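Local coordinates for protein ferulic acid decarboxylase 1 (Candida dubliniensis, PDB 4ZAD) that catalyses the reversible decarboxylation of aromatic acrylic acids such as ferulic, p-coumaric and cinnamic acid to vinyl products, using a prenylated flavin cofactor and manganese, at residues A[7-12]-A[315-320]; A[220-225]-A[266-271]; A[49-54]-A[69-74]. All blocks are in the same frame, centred on the assembly; numbering follows the deposited sequence.

Contact 1. Residues A[7-12]-A[315-320]; sequences LKFRDF and QAIMPI
F9 and R10, in the first turn of helix 9-19, reach over to the strand around I317 with different chemistry. The apolar half belongs to F9. Its ring is swung out with CG anti to the backbone N (chi1 177°), which sends the far end to the strand: I317 CB lies in the ring plane, 3.9 Å from F9 CE2 at the ring edge, while F9 CZ abuts P319 CD at 4.1 Å. I317 CD1 lies over one face of the R10 guanidinium, 3.8 Å from R10 NE.

The polar half lies at the end of R10. R10 NH2 is 2.8 Å from Q315 O, but the bond is weak, with only 116° at the hydrogen. The same nitrogen has its main partner in the carboxylate of E269, a salt bridge, and also bonds to D314 O. On NH1 a water bridges to the side chain of Q315, 3.3 Å from R10 NH1 and 3.2 Å from Q315 OE1.

E269 OE1, the oxygen that meets R10, also accepts the backbone N-H of I317. One oxygen therefore ties R10 to the strand, and the charge of R10 is probably balanced mainly there, with the Q315 carbonyl as a secondary acceptor.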
ATOM      1  N   LEU A   7      26.686 -21.540  -7.557  1.00 29.93           N
ATOM      2  CA  LEU A   7      27.099 -22.272  -8.731  1.00 30.29           C
ATOM      3  C   LEU A   7      26.420 -23.626  -8.871  1.00 30.58           C
ATOM      4  O   LEU A   7      26.500 -24.243  -9.930  1.00 30.64           O
ATOM      5  CB  LEU A   7      28.621 -22.452  -8.678  1.00 30.13           C
ATOM      6  CG  LEU A   7      29.575 -21.763  -9.659  1.00 30.37           C
ATOM      7  CD1 LEU A   7      28.921 -20.754 -10.630  1.00 31.34           C
ATOM      8  CD2 LEU A   7      30.724 -21.149  -8.868  1.00 29.77           C
ATOM      9  N   LYS A   8      25.768 -24.105  -7.818  1.00 31.33           N
ATOM     10  CA  LYS A   8      25.259 -25.495  -7.799  1.00 32.38           C
ATOM     11  C   LYS A   8      23.845 -25.529  -7.225  1.00 31.83           C
ATOM     12  O   LYS A   8      23.648 -25.342  -6.028  1.00 31.63           O
ATOM     13  CB  LYS A   8      26.195 -26.446  -6.998  1.00 32.81           C
ATOM     14  CG  LYS A   8      27.693 -26.431  -7.399  1.00 35.56           C
ATOM     15  CD  LYS A   8      28.170 -27.655  -8.198  1.00 39.18           C
ATOM     16  CE  LYS A   8      29.122 -28.558  -7.398  1.00 41.33           C
ATOM     17  NZ  LYS A   8      30.017 -29.399  -8.300  1.00 41.72           N
ATOM     18  N   PHE A   9      22.861 -25.777  -8.087  1.00 31.84           N
ATOM     19  CA  PHE A   9      21.449 -25.795  -7.685  1.00 31.34           C
ATOM     20  C   PHE A   9      21.245 -26.620  -6.409  1.00 31.78           C
ATOM     21  O   PHE A   9      20.530 -26.223  -5.489  1.00 31.13           O
ATOM     22  CB  PHE A   9      20.617 -26.340  -8.846  1.00 30.53           C
ATOM     23  CG  PHE A   9      19.134 -26.487  -8.548  1.00 28.58           C
ATOM     24  CD1 PHE A   9      18.375 -25.401  -8.144  1.00 22.43           C
ATOM     25  CD2 PHE A   9      18.486 -27.719  -8.739  1.00 25.30           C
ATOM     26  CE1 PHE A   9      17.031 -25.545  -7.906  1.00 21.69           C
ATOM     27  CE2 PHE A   9      17.136 -27.848  -8.488  1.00 22.43           C
ATOM     28  CZ  PHE A   9      16.416 -26.777  -8.064  1.00 20.73           C
ATOM     29  N   ARG A  10      21.908 -27.766  -6.368  1.00 32.98           N
ATOM     30  CA  ARG A  10      21.756 -28.711  -5.266  1.00 33.54           C
ATOM     31  C   ARG A  10      22.455 -28.251  -4.003  1.00 33.97           C
ATOM     32  O   ARG A  10      22.122 -28.691  -2.917  1.00 34.80           O
ATOM     33  CB  ARG A  10      22.246 -30.090  -5.678  1.00 33.41           C
ATOM     34  CG  ARG A  10      21.423 -30.666  -6.830  1.00 33.92           C
ATOM     35  CD  ARG A  10      21.045 -32.103  -6.579  1.00 34.51           C
ATOM     36  NE  ARG A  10      20.102 -32.602  -7.570  1.00 35.27           N
ATOM     37  CZ  ARG A  10      19.783 -33.884  -7.741  1.00 32.34           C
ATOM     38  NH1 ARG A  10      20.308 -34.809  -6.970  1.00 30.89           N
ATOM     39  NH2 ARG A  10      18.917 -34.235  -8.678  1.00 32.03           N
ATOM     40  N   ASP A  11      23.423 -27.365  -4.128  1.00 34.29           N
ATOM     41  CA  ASP A  11      23.995 -26.736  -2.934  1.00 34.27           C
ATOM     42  C   ASP A  11      23.049 -25.669  -2.428  1.00 33.62           C
ATOM     43  O   ASP A  11      22.960 -25.418  -1.212  1.00 33.58           O
ATOM     44  CB  ASP A  11      25.401 -26.189  -3.220  1.00 34.50           C
ATOM     45  CG  ASP A  11      26.434 -27.299  -3.352  1.00 35.22           C
ATOM     46  OD1 ASP A  11      26.025 -28.473  -3.326  1.00 37.66           O
ATOM     47  OD2 ASP A  11      27.645 -27.011  -3.453  1.00 37.25           O
ATOM     48  N   PHE A  12      22.336 -25.054  -3.363  1.00 33.19           N
ATOM     49  CA  PHE A  12      21.290 -24.091  -3.036  1.00 33.10           C
ATOM     50  C   PHE A  12      20.211 -24.747  -2.169  1.00 33.48           C
ATOM     51  O   PHE A  12      19.857 -24.237  -1.091  1.00 33.43           O
ATOM     52  CB  PHE A  12      20.709 -23.503  -4.327  1.00 32.79           C
ATOM     53  CG  PHE A  12      19.525 -22.578  -4.123  1.00 32.08           C
ATOM     54  CD1 PHE A  12      19.678 -21.351  -3.495  1.00 30.24           C
ATOM     55  CD2 PHE A  12      18.255 -22.935  -4.602  1.00 29.14           C
ATOM     56  CE1 PHE A  12      18.578 -20.495  -3.341  1.00 31.67           C
ATOM     57  CE2 PHE A  12      17.157 -22.094  -4.444  1.00 29.02           C
ATOM     58  CZ  PHE A  12      17.309 -20.881  -3.820  1.00 29.87           C
ATOM     59  N   GLN A 315      17.375 -38.517 -10.511  1.00 37.56           N
ATOM     60  CA  GLN A 315      16.464 -37.948  -9.546  1.00 38.41           C
ATOM     61  C   GLN A 315      16.334 -36.449  -9.761  1.00 37.76           C
ATOM     62  O   GLN A 315      16.562 -35.656  -8.844  1.00 37.97           O
ATOM     63  CB  GLN A 315      16.917 -38.293  -8.110  1.00 38.76           C
ATOM     64  CG  GLN A 315      17.088 -39.781  -7.843  1.00 40.68           C
ATOM     65  CD  GLN A 315      16.874 -40.117  -6.371  1.00 43.74           C
ATOM     66  OE1 GLN A 315      17.599 -39.627  -5.494  1.00 44.65           O
ATOM     67  NE2 GLN A 315      15.879 -40.953  -6.094  1.00 42.64           N
ATOM     68  N   ALA A 316      15.957 -36.079 -10.978  1.00 36.98           N
ATOM     69  CA  ALA A 316      16.046 -34.693 -11.414  1.00 36.46           C
ATOM     70  C   ALA A 316      15.043 -33.848 -10.648  1.00 36.00           C
ATOM     71  O   ALA A 316      13.940 -34.306 -10.316  1.00 35.68           O
ATOM     72  CB  ALA A 316      15.839 -34.564 -12.947  1.00 36.33           C
ATOM     73  N   ILE A 317      15.444 -32.620 -10.338  1.00 34.89           N
ATOM     74  CA  ILE A 317      14.548 -31.689  -9.653  1.00 34.28           C
ATOM     75  C   ILE A 317      14.243 -30.509 -10.573  1.00 33.77           C
ATOM     76  O   ILE A 317      15.136 -29.869 -11.119  1.00 33.15           O
ATOM     77  CB  ILE A 317      15.126 -31.186  -8.304  1.00 34.10           C
ATOM     78  CG1 ILE A 317      15.439 -32.373  -7.383  1.00 34.19           C
ATOM     79  CG2 ILE A 317      14.145 -30.261  -7.619  1.00 32.24           C
ATOM     80  CD1 ILE A 317      16.515 -32.045  -6.324  1.00 34.36           C
ATOM     81  N   MET A 318      12.970 -30.223 -10.758  1.00 33.20           N
ATOM     82  CA  MET A 318      12.664 -29.063 -11.508  1.00 33.12           C
ATOM     83  C   MET A 318      12.209 -27.881 -10.673  1.00 32.09           C
ATOM     84  O   MET A 318      11.195 -27.962  -9.985  1.00 32.46           O
ATOM     85  CB  MET A 318      11.643 -29.326 -12.584  1.00 33.45           C
ATOM     86  CG  MET A 318      11.599 -28.088 -13.429  1.00 34.82           C
ATOM     87  SD  MET A 318      11.095 -28.348 -15.060  1.00 40.64           S
ATOM     88  CE  MET A 318       9.324 -28.514 -14.733  1.00 39.48           C
ATOM     89  N   PRO A 319      12.924 -26.751 -10.786  1.00 30.96           N
ATOM     90  CA  PRO A 319      12.374 -25.573 -10.177  1.00 30.39           C
ATOM     91  C   PRO A 319      11.237 -25.014 -11.011  1.00 30.14           C
ATOM     92  O   PRO A 319      11.143 -25.258 -12.224  1.00 29.59           O
ATOM     93  CB  PRO A 319      13.534 -24.629 -10.123  1.00 30.71           C
ATOM     94  CG  PRO A 319      14.404 -25.036 -11.247  1.00 31.38           C
ATOM     95  CD  PRO A 319      14.194 -26.475 -11.472  1.00 30.91           C
ATOM     96  N   ILE A 320      10.380 -24.264 -10.323  1.00 29.26           N
ATOM     97  CA  ILE A 320       9.070 -23.871 -10.817  1.00 28.05           C
ATOM     98  C   ILE A 320       8.800 -22.482 -10.218  1.00 26.36           C
ATOM     99  O   ILE A 320       9.210 -22.223  -9.095  1.00 23.98           O
ATOM    100  CB  ILE A 320       8.046 -25.009 -10.372  1.00 29.06           C
ATOM    101  CG1 ILE A 320       8.064 -26.172 -11.394  1.00 31.69           C
ATOM    102  CG2 ILE A 320       6.631 -24.531 -10.057  1.00 26.52           C
ATOM    103  CD1 ILE A 320       7.612 -25.813 -12.866  1.00 36.97           C
TER
HETATM  104  O   HOH W   1      20.207 -38.036  -6.573  1.00 31.73           O

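Contact 2. Residues A[220-225]-A[266-271]; sequences FGVPPA and ADCEMV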
ATOM      1  N   PHE A 220      17.085 -26.817 -16.987  1.00 24.95           N
ATOM      2  CA  PHE A 220      16.369 -26.741 -15.678  1.00 24.71           C
ATOM      3  C   PHE A 220      17.321 -27.036 -14.536  1.00 24.34           C
ATOM      4  O   PHE A 220      18.206 -27.893 -14.663  1.00 24.03           O
ATOM      5  CB  PHE A 220      15.194 -27.715 -15.633  1.00 24.60           C
ATOM      6  CG  PHE A 220      14.184 -27.471 -16.694  1.00 24.40           C
ATOM      7  CD1 PHE A 220      13.259 -26.471 -16.558  1.00 26.04           C
ATOM      8  CD2 PHE A 220      14.168 -28.224 -17.832  1.00 25.71           C
ATOM      9  CE1 PHE A 220      12.349 -26.221 -17.552  1.00 25.54           C
ATOM     10  CE2 PHE A 220      13.260 -27.977 -18.829  1.00 25.07           C
ATOM     11  CZ  PHE A 220      12.353 -26.984 -18.686  1.00 25.33           C
ATOM     12  N   GLY A 221      17.173 -26.304 -13.439  1.00 24.08           N
ATOM     13  CA  GLY A 221      18.063 -26.484 -12.296  1.00 24.39           C
ATOM     14  C   GLY A 221      19.477 -26.039 -12.580  1.00 24.43           C
ATOM     15  O   GLY A 221      20.435 -26.626 -12.129  1.00 25.21           O
ATOM     16  N   VAL A 222      19.607 -24.972 -13.337  1.00 24.91           N
ATOM     17  CA  VAL A 222      20.914 -24.417 -13.660  1.00 24.57           C
ATOM     18  C   VAL A 222      21.524 -23.784 -12.421  1.00 24.01           C
ATOM     19  O   VAL A 222      20.884 -23.726 -11.397  1.00 23.67           O
ATOM     20  CB  VAL A 222      20.789 -23.328 -14.742  1.00 24.78           C
ATOM     21  CG1 VAL A 222      19.946 -23.866 -15.980  1.00 23.99           C
ATOM     22  CG2 VAL A 222      20.203 -22.091 -14.132  1.00 23.42           C
ATOM     23  N   PRO A 223      22.780 -23.339 -12.506  1.00 23.95           N
ATOM     24  CA  PRO A 223      23.390 -22.614 -11.415  1.00 24.17           C
ATOM     25  C   PRO A 223      22.558 -21.416 -11.025  1.00 23.94           C
ATOM     26  O   PRO A 223      22.281 -20.561 -11.873  1.00 24.58           O
ATOM     27  CB  PRO A 223      24.707 -22.166 -12.024  1.00 24.56           C
ATOM     28  CG  PRO A 223      25.014 -23.247 -12.943  1.00 24.33           C
ATOM     29  CD  PRO A 223      23.740 -23.538 -13.595  1.00 23.76           C
ATOM     30  N   PRO A 224      22.118 -21.363  -9.768  1.00 23.47           N
ATOM     31  CA  PRO A 224      21.261 -20.291  -9.288  1.00 22.84           C
ATOM     32  C   PRO A 224      21.711 -18.867  -9.668  1.00 22.05           C
ATOM     33  O   PRO A 224      20.867 -18.030  -9.885  1.00 22.56           O
ATOM     34  CB  PRO A 224      21.313 -20.481  -7.759  1.00 22.77           C
ATOM     35  CG  PRO A 224      21.354 -21.930  -7.622  1.00 23.55           C
ATOM     36  CD  PRO A 224      22.295 -22.395  -8.732  1.00 23.65           C
ATOM     37  N   ALA A 225      22.989 -18.570  -9.717  1.00 21.36           N
ATOM     38  CA  ALA A 225      23.396 -17.240 -10.185  1.00 22.35           C
ATOM     39  C   ALA A 225      23.031 -17.092 -11.666  1.00 22.72           C
ATOM     40  O   ALA A 225      22.655 -16.009 -12.098  1.00 22.66           O
ATOM     41  CB  ALA A 225      24.893 -17.002  -9.983  1.00 21.57           C
ATOM     42  N   ALA A 266      27.396 -27.203 -16.952  1.00 26.63           N
ATOM     43  CA  ALA A 266      27.697 -28.553 -16.457  1.00 27.15           C
ATOM     44  C   ALA A 266      26.699 -29.044 -15.425  1.00 27.74           C
ATOM     45  O   ALA A 266      26.295 -30.196 -15.469  1.00 27.99           O
ATOM     46  CB  ALA A 266      29.105 -28.601 -15.870  1.00 27.11           C
ATOM     47  N   ASP A 267      26.300 -28.174 -14.504  1.00 28.97           N
ATOM     48  CA  ASP A 267      25.375 -28.553 -13.425  1.00 30.61           C
ATOM     49  C   ASP A 267      23.966 -28.065 -13.715  1.00 30.61           C
ATOM     50  O   ASP A 267      23.577 -26.940 -13.358  1.00 31.00           O
ATOM     51  CB  ASP A 267      25.843 -28.009 -12.062  1.00 31.21           C
ATOM     52  CG  ASP A 267      27.205 -28.557 -11.646  1.00 33.45           C
ATOM     53  OD1 ASP A 267      27.246 -29.722 -11.179  1.00 35.99           O
ATOM     54  OD2 ASP A 267      28.216 -27.816 -11.786  1.00 35.89           O
ATOM     55  N   CYS A 268      23.212 -28.908 -14.400  1.00 30.15           N
ATOM     56  CA  CYS A 268      21.790 -28.678 -14.565  1.00 29.85           C
ATOM     57  C   CYS A 268      21.135 -29.945 -14.076  1.00 30.35           C
ATOM     58  O   CYS A 268      21.821 -30.957 -13.885  1.00 30.69           O
ATOM     59  CB  CYS A 268      21.415 -28.420 -16.019  1.00 29.47           C
ATOM     60  SG  CYS A 268      22.193 -27.022 -16.761  1.00 26.99           S
ATOM     61  N   GLU A 269      19.829 -29.897 -13.860  1.00 30.36           N
ATOM     62  CA  GLU A 269      19.086 -31.121 -13.577  1.00 30.74           C
ATOM     63  C   GLU A 269      18.661 -31.772 -14.884  1.00 30.74           C
ATOM     64  O   GLU A 269      18.750 -32.997 -15.017  1.00 30.82           O
ATOM     65  CB  GLU A 269      17.876 -30.843 -12.686  1.00 30.72           C
ATOM     66  CG  GLU A 269      18.239 -30.252 -11.347  1.00 32.25           C
ATOM     67  CD  GLU A 269      18.749 -31.307 -10.358  1.00 35.88           C
ATOM     68  OE1 GLU A 269      18.041 -32.316 -10.105  1.00 38.56           O
ATOM     69  OE2 GLU A 269      19.852 -31.128  -9.810  1.00 37.56           O
ATOM     70  N   MET A 270      18.203 -30.956 -15.843  1.00 30.56           N
ATOM     71  CA  MET A 270      17.730 -31.455 -17.126  1.00 30.43           C
ATOM     72  C   MET A 270      17.974 -30.407 -18.176  1.00 30.49           C
ATOM     73  O   MET A 270      17.707 -29.200 -17.921  1.00 30.08           O
ATOM     74  CB  MET A 270      16.210 -31.719 -17.138  1.00 31.24           C
ATOM     75  CG  MET A 270      15.700 -32.857 -16.289  1.00 31.68           C
ATOM     76  SD  MET A 270      13.915 -32.907 -16.211  1.00 31.60           S
ATOM     77  CE  MET A 270      13.635 -31.568 -15.063  1.00 34.95           C
ATOM     78  N   VAL A 271      18.405 -30.885 -19.361  1.00 29.40           N
ATOM     79  CA  VAL A 271      18.612 -30.042 -20.527  1.00 28.68           C
ATOM     80  C   VAL A 271      17.777 -30.580 -21.666  1.00 28.14           C
ATOM     81  O   VAL A 271      17.753 -31.766 -21.909  1.00 28.89           O
ATOM     82  CB  VAL A 271      20.113 -29.957 -20.959  1.00 28.85           C
ATOM     83  CG1 VAL A 271      20.257 -29.136 -22.246  1.00 26.77           C
ATOM     84  CG2 VAL A 271      20.962 -29.335 -19.846  1.00 27.28           C
TER
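F220 and M270 form the tight end of this contact, an antiparallel hydrogen-bonded pair. F220 N donates to M270 O at 2.6 Å, nearly straight (173° at the hydrogen) and almost in line with the carbonyl. F220 O in return takes two N-H groups: E269 N at 2.7 Å, in the carbonyl plane, and M270 N at 3.3 Å, tilted out of that plane. Two bonds thus grip one buried oxygen. F220 and M270 put their side chains on the same face of the sheet, where F220 CD2 meets M270 CB at 4.1 Å, and the F220 ring is also packed edge-to-face with F272.

Beyond F220 the backbone turns at G221, with phi at 68°, and E269 CG comes up against G221 CA. From here the two chains meet without hydrogen bonds between them. G221 O and D267 O face each other as two acceptors; C268 CA turns its hydrogen to G221 O instead. V222 CG1 rests on C268 SG at 4.0 Å, and P223 CD sits 3.4 Å from D267 O. D267 is the partly exposed residue here, whereas the carboxylate of E269 is turned inward to salt bridges with R10 and R313.

With E269 and M270 both opposite F220, the geometry is a classic beta bulge. It sits where the pairing of strands 214-220 and 270-277 ends, in the large antiparallel sheet of the flavin-binding domain. The side chain of F220 is about 9 Å from the bound prenylated flavin.

Contact 3. Residues A[49-54]-A[69-74]; sequences APLFNN and RILGCP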
ATOM      1  N   ALA A  49      10.302 -23.376   1.307  1.00 33.79           N
ATOM      2  CA  ALA A  49      10.188 -23.781  -0.084  1.00 34.04           C
ATOM      3  C   ALA A  49       9.882 -25.262  -0.067  1.00 33.65           C
ATOM      4  O   ALA A  49      10.577 -26.002   0.612  1.00 33.28           O
ATOM      5  CB  ALA A  49      11.502 -23.508  -0.845  1.00 33.38           C
ATOM      6  N   PRO A  50       8.847 -25.693  -0.808  1.00 33.53           N
ATOM      7  CA  PRO A  50       8.522 -27.105  -0.873  1.00 33.94           C
ATOM      8  C   PRO A  50       9.270 -27.862  -1.972  1.00 34.19           C
ATOM      9  O   PRO A  50       9.197 -27.522  -3.149  1.00 35.06           O
ATOM     10  CB  PRO A  50       7.017 -27.098  -1.153  1.00 33.97           C
ATOM     11  CG  PRO A  50       6.788 -25.882  -1.919  1.00 33.89           C
ATOM     12  CD  PRO A  50       7.834 -24.879  -1.498  1.00 33.66           C
ATOM     13  N   LEU A  51      10.001 -28.877  -1.561  1.00 34.00           N
ATOM     14  CA  LEU A  51      10.492 -29.879  -2.452  1.00 34.10           C
ATOM     15  C   LEU A  51       9.425 -30.999  -2.538  1.00 34.87           C
ATOM     16  O   LEU A  51       9.057 -31.624  -1.535  1.00 35.17           O
ATOM     17  CB  LEU A  51      11.820 -30.391  -1.931  1.00 33.60           C
ATOM     18  CG  LEU A  51      12.607 -31.367  -2.794  1.00 34.54           C
ATOM     19  CD1 LEU A  51      12.736 -30.926  -4.241  1.00 32.50           C
ATOM     20  CD2 LEU A  51      13.989 -31.586  -2.150  1.00 36.62           C
ATOM     21  N   PHE A  52       8.909 -31.220  -3.740  1.00 35.08           N
ATOM     22  CA  PHE A  52       7.917 -32.238  -3.973  1.00 35.08           C
ATOM     23  C   PHE A  52       8.619 -33.471  -4.462  1.00 36.15           C
ATOM     24  O   PHE A  52       9.010 -33.524  -5.623  1.00 35.48           O
ATOM     25  CB  PHE A  52       6.966 -31.803  -5.067  1.00 34.80           C
ATOM     26  CG  PHE A  52       6.125 -30.653  -4.710  1.00 32.37           C
ATOM     27  CD1 PHE A  52       6.537 -29.381  -4.993  1.00 30.16           C
ATOM     28  CD2 PHE A  52       4.899 -30.844  -4.095  1.00 31.15           C
ATOM     29  CE1 PHE A  52       5.756 -28.325  -4.670  1.00 30.45           C
ATOM     30  CE2 PHE A  52       4.117 -29.795  -3.786  1.00 29.99           C
ATOM     31  CZ  PHE A  52       4.545 -28.529  -4.071  1.00 30.49           C
ATOM     32  N   ASN A  53       8.773 -34.459  -3.578  1.00 38.00           N
ATOM     33  CA  ASN A  53       9.412 -35.729  -3.929  1.00 38.87           C
ATOM     34  C   ASN A  53       8.447 -36.762  -4.537  1.00 39.57           C
ATOM     35  O   ASN A  53       8.880 -37.675  -5.228  1.00 39.83           O
ATOM     36  CB  ASN A  53      10.082 -36.359  -2.711  1.00 39.34           C
ATOM     37  CG  ASN A  53      11.192 -35.502  -2.103  1.00 40.72           C
ATOM     38  OD1 ASN A  53      11.418 -35.572  -0.888  1.00 42.51           O
ATOM     39  ND2 ASN A  53      11.907 -34.728  -2.924  1.00 41.02           N
ATOM     40  N   ASN A  54       7.148 -36.640  -4.275  1.00 40.23           N
ATOM     41  CA  ASN A  54       6.186 -37.675  -4.686  1.00 40.56           C
ATOM     42  C   ASN A  54       5.040 -37.049  -5.435  1.00 40.29           C
ATOM     43  O   ASN A  54       4.008 -36.774  -4.870  1.00 38.82           O
ATOM     44  CB  ASN A  54       5.682 -38.451  -3.448  1.00 41.08           C
ATOM     45  CG  ASN A  54       4.810 -39.697  -3.798  1.00 41.49           C
ATOM     46  OD1 ASN A  54       4.610 -40.068  -4.966  1.00 40.74           O
ATOM     47  ND2 ASN A  54       4.297 -40.339  -2.753  1.00 40.65           N
ATOM     48  N   ARG A  69      11.019 -34.509  -9.858  1.00 34.66           N
ATOM     49  CA  ARG A  69      10.463 -33.851  -8.660  1.00 35.04           C
ATOM     50  C   ARG A  69      10.318 -32.386  -8.979  1.00 34.51           C
ATOM     51  O   ARG A  69      10.864 -31.923  -9.972  1.00 34.75           O
ATOM     52  CB  ARG A  69      11.415 -33.960  -7.460  1.00 35.42           C
ATOM     53  CG  ARG A  69      11.462 -35.345  -6.790  1.00 36.28           C
ATOM     54  CD  ARG A  69      12.887 -35.926  -6.708  1.00 37.54           C
ATOM     55  NE  ARG A  69      13.667 -35.429  -5.569  1.00 38.14           N
ATOM     56  CZ  ARG A  69      14.998 -35.483  -5.485  1.00 40.69           C
ATOM     57  NH1 ARG A  69      15.731 -35.971  -6.470  1.00 41.72           N
ATOM     58  NH2 ARG A  69      15.613 -35.022  -4.412  1.00 44.09           N
ATOM     59  N   ILE A  70       9.618 -31.651  -8.121  1.00 33.99           N
ATOM     60  CA  ILE A  70       9.501 -30.190  -8.257  1.00 32.85           C
ATOM     61  C   ILE A  70       9.963 -29.454  -6.994  1.00 32.82           C
ATOM     62  O   ILE A  70       9.522 -29.781  -5.893  1.00 33.63           O
ATOM     63  CB  ILE A  70       8.064 -29.755  -8.646  1.00 32.77           C
ATOM     64  CG1 ILE A  70       7.750 -30.244 -10.071  1.00 31.97           C
ATOM     65  CG2 ILE A  70       7.901 -28.201  -8.547  1.00 30.45           C
ATOM     66  CD1 ILE A  70       6.283 -30.102 -10.461  1.00 32.77           C
ATOM     67  N   LEU A  71      10.879 -28.490  -7.144  1.00 32.04           N
ATOM     68  CA  LEU A  71      11.147 -27.509  -6.082  1.00 30.92           C
ATOM     69  C   LEU A  71      10.295 -26.310  -6.410  1.00 30.47           C
ATOM     70  O   LEU A  71      10.304 -25.848  -7.546  1.00 30.68           O
ATOM     71  CB  LEU A  71      12.613 -27.079  -6.055  1.00 30.57           C
ATOM     72  CG  LEU A  71      12.948 -26.030  -4.997  1.00 30.55           C
ATOM     73  CD1 LEU A  71      12.607 -26.547  -3.615  1.00 30.55           C
ATOM     74  CD2 LEU A  71      14.401 -25.605  -5.059  1.00 30.12           C
ATOM     75  N   GLY A  72       9.569 -25.793  -5.426  1.00 30.06           N
ATOM     76  CA  GLY A  72       8.746 -24.601  -5.624  1.00 29.64           C
ATOM     77  C   GLY A  72       9.176 -23.388  -4.796  1.00 29.36           C
ATOM     78  O   GLY A  72       9.873 -23.510  -3.816  1.00 29.57           O
ATOM     79  N   CYS A  73       8.762 -22.200  -5.187  1.00 28.75           N
ATOM     80  CA  CYS A  73       9.128 -21.017  -4.423  1.00 29.40           C
ATOM     81  C   CYS A  73      10.614 -20.738  -4.269  1.00 28.19           C
ATOM     82  O   CYS A  73      11.013 -20.236  -3.231  1.00 27.56           O
ATOM     83  CB  CYS A  73       8.548 -21.120  -3.021  1.00 29.29           C
ATOM     84  SG  CYS A  73       6.865 -21.245  -3.090  1.00 32.63           S
ATOM     85  N   PRO A  74      11.430 -21.036  -5.304  1.00 27.59           N
ATOM     86  CA  PRO A  74      12.875 -20.866  -5.178  1.00 26.96           C
ATOM     87  C   PRO A  74      13.285 -19.430  -4.896  1.00 26.34           C
ATOM     88  O   PRO A  74      14.339 -19.200  -4.281  1.00 25.77           O
ATOM     89  CB  PRO A  74      13.400 -21.321  -6.536  1.00 27.22           C
ATOM     90  CG  PRO A  74      12.239 -21.082  -7.479  1.00 27.53           C
ATOM     91  CD  PRO A  74      11.035 -21.389  -6.678  1.00 27.64           C
TER
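The F52 ring turns its edge to the neighbouring strand: I70 O lies near the ring plane, 3.1 Å from F52 CD1, while I70 CB is 4.0 Å from the same ring carbon. I25 and I38, from the adjoining strand and helix, also touch the F52 side chain. The other flat pair is N53 with R69. Their side chains run alongside each other, with the amide and guanidinium planes 55° apart. L51 CD2 approaches the same guanidinium obliquely. R69 gets there through bends at chi2 and chi3 that fold the chain back along N53. Nearer the backbone, R69 CB and CG lie close to F52 O.

Between the strands the backbones pair closely. F52 N donates to I70 O at 2.7 Å, almost straight (172°), I70 N returns a longer bond to F52 O at 3.2 Å, and G72 N reaches P50 O at 2.9 Å. L51 and L71 form the non-hydrogen-bonded pair and share their face of the sheet with I317 of the next strand. F52 and I70 occupy the other. Past G72 the side chains that meet are apolar: C73 SG touches P50 CD at 4.1 Å, and C73 also leans on helix 34-45. P50 packs against Y512 of the second subunit.

This is an antiparallel strand pair joined by a long loop, the two central strands of the four-stranded mixed sheet in the N-terminal UbiD domain.

Contact 1 spans more than half the chain, joining the start of helix 9-19 to strand 317-319, and both other pairings fall within that span: contact 3 first, then contact 2. Its centre lies about 7 Å from the centre of contact 2 and about 10 Å from that of contact 3. Contacts 2 and 3 do not touch, their nearest atoms being about 6 Å apart. Strand 317-319 is common to the two neighbours: M318 pairs by backbone with R69 and L71, adding the strand to the sheet of contact 3, while the M318 side chain packs on F220 of contact 2. The N-terminal sheet is thereby fastened to the flavin-binding domain by a strand from that later region.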